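Local coordinates for protein LipS lipolytic enzyme (PDB 4FBL) that probably hydrolyses ester bonds of lipids, as a thermostable metagenome-derived lipase of the alpha/beta-hydrolase fold, at residues G62-M67 and T83-G88; A132-A137 and I148-A153. All blocks are in the same frame, centred on the assembly; numbering follows the deposited sequence.

How the contacts relate
Contact 1 reaches the spermidine pocket of this alpha/beta-hydrolase chain through G62; contact 2 stands further back. Contact 1 packs together two loops that leave strands 52-57 and 80-83. Contact 2 lies further along the chain, where helix 129-140 rests on strand 147-151; the side chain of A153 is about 10 Å from the ligand. The two centres are 15 Å apart and the nearest atoms about 4 Å, without touching. Both reach the G126-S128-G130 turn, consistent with a nucleophile elbow: M67 from contact 1 and T134 from contact 2 each touch its residues. S128, H259 and D229 probably form the catalytic triad.

Contact 1 of 2, residues G62-M67 and T83-G88; sequences GSPQSM and TPRLTG. With SPD (spermidine), chain I.
The backbones of 62-67 and 83-88 come nearest at P64 and R85, whose CA atoms are 6.0 Å apart, and no hydrogen bond joins the two loops. P64 carries the contact. Its ring lies against the start of the second loop, with CG 3.7 Å from the backbone O of P84 and 3.9 Å from CA of R85. The same CG also meets CB of R85 at 4.1 Å. R85 passes the ring at a slant; with CG anti to the backbone N (chi1 -175°) its first carbons brush it, and beyond the bend at chi3 the chain turns off, where NH1 is bonded to the backbone O of H89. The methyl CG2 of T83 touches both CB of P64, at 4.2 Å, and CB of M67, at 4.1 Å. M67 offers only this CB, since its chain curls away at chi2 and chi3.

Within 62-67, S63 OG accepts from Q65 N at 3.2 Å, an ST turn, and also bonds to the backbone O of L190. G62, at the pocket end, brings its N to 3.7 Å from N6 of spermidine.

The loop from strand 52-57 to helix 68-76 is thus packed on the one from strand 80-83 to helix 93-97. T83 and M67 lean on V56 of strand 52-57, T83 also meets L45 of strand 45-47, and L86 rests on W104 of helix 101-118.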
loop_
_atom_site.group_PDB
_atom_site.type_symbol
_atom_site.label_atom_id
_atom_site.label_comp_id
_atom_site.label_asym_id
_atom_site.label_seq_id
_atom_site.Cartn_x
_atom_site.Cartn_y
_atom_site.Cartn_z
ATOM N N GLY C 62 2.604 -17.511 6.957
ATOM C CA GLY C 62 3.425 -18.311 7.881
ATOM C C GLY C 62 2.782 -18.442 9.220
ATOM O O GLY C 62 1.571 -18.342 9.387
ATOM N N SER C 63 3.604 -18.776 10.218
ATOM C CA SER C 63 3.049 -19.031 11.564
ATOM C C SER C 63 4.209 -18.931 12.584
ATOM O O SER C 63 5.356 -18.843 12.155
ATOM C CB SER C 63 2.480 -20.472 11.683
ATOM O OG SER C 63 3.597 -21.400 11.794
ATOM N N PRO C 64 3.900 -18.917 13.897
ATOM C CA PRO C 64 5.044 -18.812 14.864
ATOM C C PRO C 64 6.111 -19.885 14.721
ATOM O O PRO C 64 7.267 -19.692 15.160
ATOM C CB PRO C 64 4.389 -19.039 16.193
ATOM C CG PRO C 64 2.931 -18.441 15.993
ATOM C CD PRO C 64 2.605 -18.968 14.588
ATOM N N GLN C 65 5.784 -21.017 14.080
ATOM C CA GLN C 65 6.807 -22.033 13.982
ATOM C C GLN C 65 8.033 -21.526 13.279
ATOM O O GLN C 65 9.160 -21.991 13.551
ATOM C CB GLN C 65 6.291 -23.329 13.319
ATOM C CG GLN C 65 6.588 -23.414 11.869
ATOM C CD GLN C 65 7.865 -24.063 11.555
ATOM O OE1 GLN C 65 8.397 -24.848 12.320
ATOM N NE2 GLN C 65 8.365 -23.763 10.412
ATOM N N SER C 66 7.895 -20.569 12.347
ATOM C CA SER C 66 9.120 -20.199 11.637
ATOM C C SER C 66 10.011 -19.334 12.537
ATOM O O SER C 66 11.215 -19.141 12.188
ATOM C CB SER C 66 8.895 -19.463 10.323
ATOM O OG SER C 66 8.069 -18.356 10.529
ATOM N N MET C 67 9.429 -18.806 13.629
ATOM C CA MET C 67 10.129 -17.889 14.547
ATOM C C MET C 67 10.492 -18.631 15.885
ATOM O O MET C 67 11.080 -18.021 16.794
ATOM C CB MET C 67 9.239 -16.691 14.907
ATOM C CG MET C 67 8.540 -15.964 13.712
ATOM S SD MET C 67 9.797 -15.435 12.549
ATOM C CE MET C 67 10.788 -14.151 13.234
ATOM N N THR C 83 5.331 -14.045 21.005
ATOM C CA THR C 83 5.439 -14.462 19.640
ATOM C C THR C 83 4.003 -14.773 19.223
ATOM O O THR C 83 3.577 -15.903 19.339
ATOM C CB THR C 83 6.280 -15.735 19.484
ATOM O OG1 THR C 83 7.500 -15.470 20.156
ATOM C CG2 THR C 83 6.603 -16.001 17.975
ATOM N N PRO C 84 3.247 -13.776 18.739
ATOM C CA PRO C 84 1.809 -14.005 18.465
ATOM C C PRO C 84 1.531 -14.812 17.217
ATOM O O PRO C 84 2.319 -14.785 16.275
ATOM C CB PRO C 84 1.246 -12.565 18.217
ATOM C CG PRO C 84 2.488 -11.742 17.819
ATOM C CD PRO C 84 3.638 -12.364 18.627
ATOM N N ARG C 85 0.328 -15.384 17.176
ATOM C CA ARG C 85 -0.158 -16.078 15.998
ATOM C C ARG C 85 -1.037 -15.002 15.295
ATOM O O ARG C 85 -2.074 -14.598 15.828
ATOM C CB ARG C 85 -1.019 -17.307 16.375
ATOM C CG ARG C 85 -1.433 -18.112 15.117
ATOM C CD ARG C 85 -2.307 -19.378 15.534
ATOM N NE ARG C 85 -3.419 -18.970 16.395
ATOM C CZ ARG C 85 -4.557 -18.440 15.971
ATOM N NH1 ARG C 85 -4.772 -18.134 14.681
ATOM N NH2 ARG C 85 -5.470 -18.200 16.862
ATOM N N LEU C 86 -0.629 -14.548 14.105
ATOM C CA LEU C 86 -1.498 -13.496 13.458
ATOM C C LEU C 86 -2.892 -14.024 13.119
ATOM O O LEU C 86 -3.069 -15.215 12.873
ATOM C CB LEU C 86 -0.850 -12.924 12.219
ATOM C CG LEU C 86 0.491 -12.286 12.545
ATOM C CD1 LEU C 86 1.239 -11.769 11.253
ATOM C CD2 LEU C 86 0.384 -11.183 13.667
ATOM N N THR C 87 -3.891 -13.145 13.137
ATOM C CA THR C 87 -5.251 -13.481 12.746
ATOM C C THR C 87 -5.300 -14.249 11.412
ATOM O O THR C 87 -4.650 -13.854 10.427
ATOM C CB THR C 87 -6.073 -12.152 12.602
ATOM O OG1 THR C 87 -5.902 -11.394 13.832
ATOM C CG2 THR C 87 -7.637 -12.450 12.287
ATOM N N GLY C 88 -6.090 -15.329 11.356
ATOM C CA GLY C 88 -6.197 -16.059 10.118
ATOM C C GLY C 88 -5.052 -16.959 9.767
ATOM O O GLY C 88 -5.110 -17.646 8.712
HETATM N N1 SPD I . 10.194 -18.698 1.258
HETATM C C2 SPD I . 9.010 -18.886 2.010
HETATM C C3 SPD I . 8.674 -17.596 2.846
HETATM C C4 SPD I . 7.883 -17.985 4.083
HETATM C C5 SPD I . 6.368 -17.970 3.845
HETATM N N6 SPD I . 5.772 -17.475 5.076
HETATM C C7 SPD I . 6.606 -17.094 6.185
HETATM C C8 SPD I . 7.265 -15.709 6.050
HETATM C C9 SPD I . 7.121 -15.003 4.692
HETATM N N10 SPD I . 8.428 -14.541 4.259
#

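Contact 2 of 2, residues A132-A137 and I148-A153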
loop_
_atom_site.group_PDB
_atom_site.type_symbol
_atom_site.label_atom_id
_atom_site.label_comp_id
_atom_site.label_asym_id
_atom_site.label_seq_id
_atom_site.Cartn_x
_atom_site.Cartn_y
_atom_site.Cartn_z
ATOM N N ALA C 132 8.185 -6.040 8.298
ATOM C CA ALA C 132 7.542 -4.753 7.883
ATOM C C ALA C 132 6.671 -4.220 9.037
ATOM O O ALA C 132 6.624 -2.994 9.288
ATOM C CB ALA C 132 6.626 -5.011 6.601
ATOM N N LEU C 133 6.025 -5.153 9.767
ATOM C CA LEU C 133 5.335 -4.806 10.971
ATOM C C LEU C 133 6.229 -4.242 12.109
ATOM O O LEU C 133 5.756 -3.404 12.919
ATOM C CB LEU C 133 4.475 -5.967 11.476
ATOM C CG LEU C 133 3.191 -6.270 10.657
ATOM C CD1 LEU C 133 2.692 -7.664 10.991
ATOM C CD2 LEU C 133 2.106 -5.208 10.969
ATOM N N THR C 134 7.460 -4.732 12.182
ATOM C CA THR C 134 8.450 -4.287 13.141
ATOM C C THR C 134 8.769 -2.796 12.780
ATOM O O THR C 134 8.760 -1.909 13.671
ATOM C CB THR C 134 9.711 -5.155 13.006
ATOM O OG1 THR C 134 9.421 -6.479 13.433
ATOM C CG2 THR C 134 10.876 -4.635 13.819
ATOM N N VAL C 135 9.024 -2.526 11.486
ATOM C CA VAL C 135 9.240 -1.155 11.002
ATOM C C VAL C 135 7.989 -0.328 11.243
ATOM O O VAL C 135 8.094 0.781 11.696
ATOM C CB VAL C 135 9.642 -1.094 9.548
ATOM C CG1 VAL C 135 9.703 0.414 9.068
ATOM C CG2 VAL C 135 11.014 -1.728 9.375
ATOM N N TRP C 136 6.810 -0.863 10.988
ATOM C CA TRP C 136 5.593 -0.099 11.207
ATOM C C TRP C 136 5.476 0.266 12.674
ATOM O O TRP C 136 5.074 1.422 12.991
ATOM C CB TRP C 136 4.322 -0.892 10.776
ATOM C CG TRP C 136 3.086 -0.264 11.257
ATOM C CD1 TRP C 136 2.359 0.786 10.655
ATOM C CD2 TRP C 136 2.354 -0.626 12.434
ATOM N NE1 TRP C 136 1.271 1.118 11.438
ATOM C CE2 TRP C 136 1.222 0.266 12.524
ATOM C CE3 TRP C 136 2.532 -1.613 13.413
ATOM C CZ2 TRP C 136 0.294 0.227 13.598
ATOM C CZ3 TRP C 136 1.609 -1.657 14.483
ATOM C CH2 TRP C 136 0.485 -0.743 14.550
ATOM N N ALA C 137 5.744 -0.685 13.591
ATOM C CA ALA C 137 5.461 -0.319 15.016
ATOM C C ALA C 137 6.508 0.698 15.567
ATOM O O ALA C 137 6.132 1.579 16.337
ATOM C CB ALA C 137 5.429 -1.582 15.924
ATOM N N ILE C 148 15.056 -2.426 17.274
ATOM C CA ILE C 148 14.301 -3.332 16.414
ATOM C C ILE C 148 15.314 -4.158 15.564
ATOM O O ILE C 148 16.415 -3.674 15.279
ATOM C CB ILE C 148 13.254 -2.609 15.436
ATOM C CG1 ILE C 148 13.952 -1.520 14.631
ATOM C CG2 ILE C 148 12.062 -1.978 16.227
ATOM C CD1 ILE C 148 13.264 -1.070 13.253
ATOM N N MET C 149 14.871 -5.357 15.145
ATOM C CA MET C 149 15.680 -6.239 14.304
ATOM C C MET C 149 14.778 -6.787 13.164
ATOM O O MET C 149 14.403 -7.907 13.191
ATOM C CB MET C 149 16.178 -7.398 15.178
ATOM C CG MET C 149 16.948 -6.877 16.489
ATOM S SD MET C 149 15.772 -6.776 17.911
ATOM C CE MET C 149 15.966 -8.415 18.523
ATOM N N PRO C 150 14.426 -5.959 12.173
ATOM C CA PRO C 150 13.691 -6.540 11.042
ATOM C C PRO C 150 14.570 -7.524 10.203
ATOM O O PRO C 150 15.735 -7.275 9.872
ATOM C CB PRO C 150 13.253 -5.305 10.263
ATOM C CG PRO C 150 14.391 -4.256 10.522
ATOM C CD PRO C 150 14.899 -4.587 11.921
ATOM N N ILE C 151 13.982 -8.655 9.867
ATOM C CA ILE C 151 14.663 -9.696 9.133
ATOM C C ILE C 151 13.963 -9.890 7.780
ATOM O O ILE C 151 12.790 -10.277 7.740
ATOM C CB ILE C 151 14.547 -11.016 9.923
ATOM C CG1 ILE C 151 15.164 -10.864 11.349
ATOM C CG2 ILE C 151 15.340 -12.110 9.207
ATOM C CD1 ILE C 151 14.912 -12.105 12.291
ATOM N N ASN C 152 14.705 -9.672 6.696
ATOM C CA ASN C 152 14.127 -9.788 5.339
ATOM C C ASN C 152 12.752 -9.097 5.163
ATOM O O ASN C 152 11.803 -9.677 4.629
ATOM C CB ASN C 152 14.024 -11.282 4.987
ATOM C CG ASN C 152 15.345 -11.868 4.637
ATOM O OD1 ASN C 152 16.250 -11.153 4.196
ATOM N ND2 ASN C 152 15.505 -13.189 4.868
ATOM N N ALA C 153 12.656 -7.864 5.665
ATOM C CA ALA C 153 11.390 -7.183 5.848
ATOM C C ALA C 153 10.744 -6.873 4.482
ATOM O O ALA C 153 11.439 -6.406 3.605
ATOM C CB ALA C 153 11.605 -5.871 6.625
#
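This is helix-on-strand packing inside a beta-alpha-beta crossover: helix 129-140, which follows strand 121-127, runs back over strand 147-151. The axes of helix 132-137 and strand 148-151 approach to 7.7 Å, with 149° between their N-to-C directions, nearly antiparallel, and no hydrogen bond crosses.

T134 carries the contact. Its methyl CG2 presses against I148, 3.5 Å from CB and 3.8 Å from CG2, and the two side chains lie side by side, pointing in opposite directions. A chi1 of -68° turns OG1 back to a hydrogen bond with the O of G130, within its own helix, and leaves CG2, anti to the backbone N, facing the strand. One residue on, CG2 of V135 meets CB of P150 at 4.3 Å, an apolar contact. Just past the strand, CB of A153 sits 3.8 Å from the backbone N of A132.

N152, just after the strand, bonds through OD1 to S226 N and through ND2 to H259 O. Strand 147-151 lies between 121-127 and 221-226. T134 and A137 touch M124 of the former, A132 and W136 pack on helix 200-213, and M149 meets helix 267-279. W136 also reaches F167 of the second subunit.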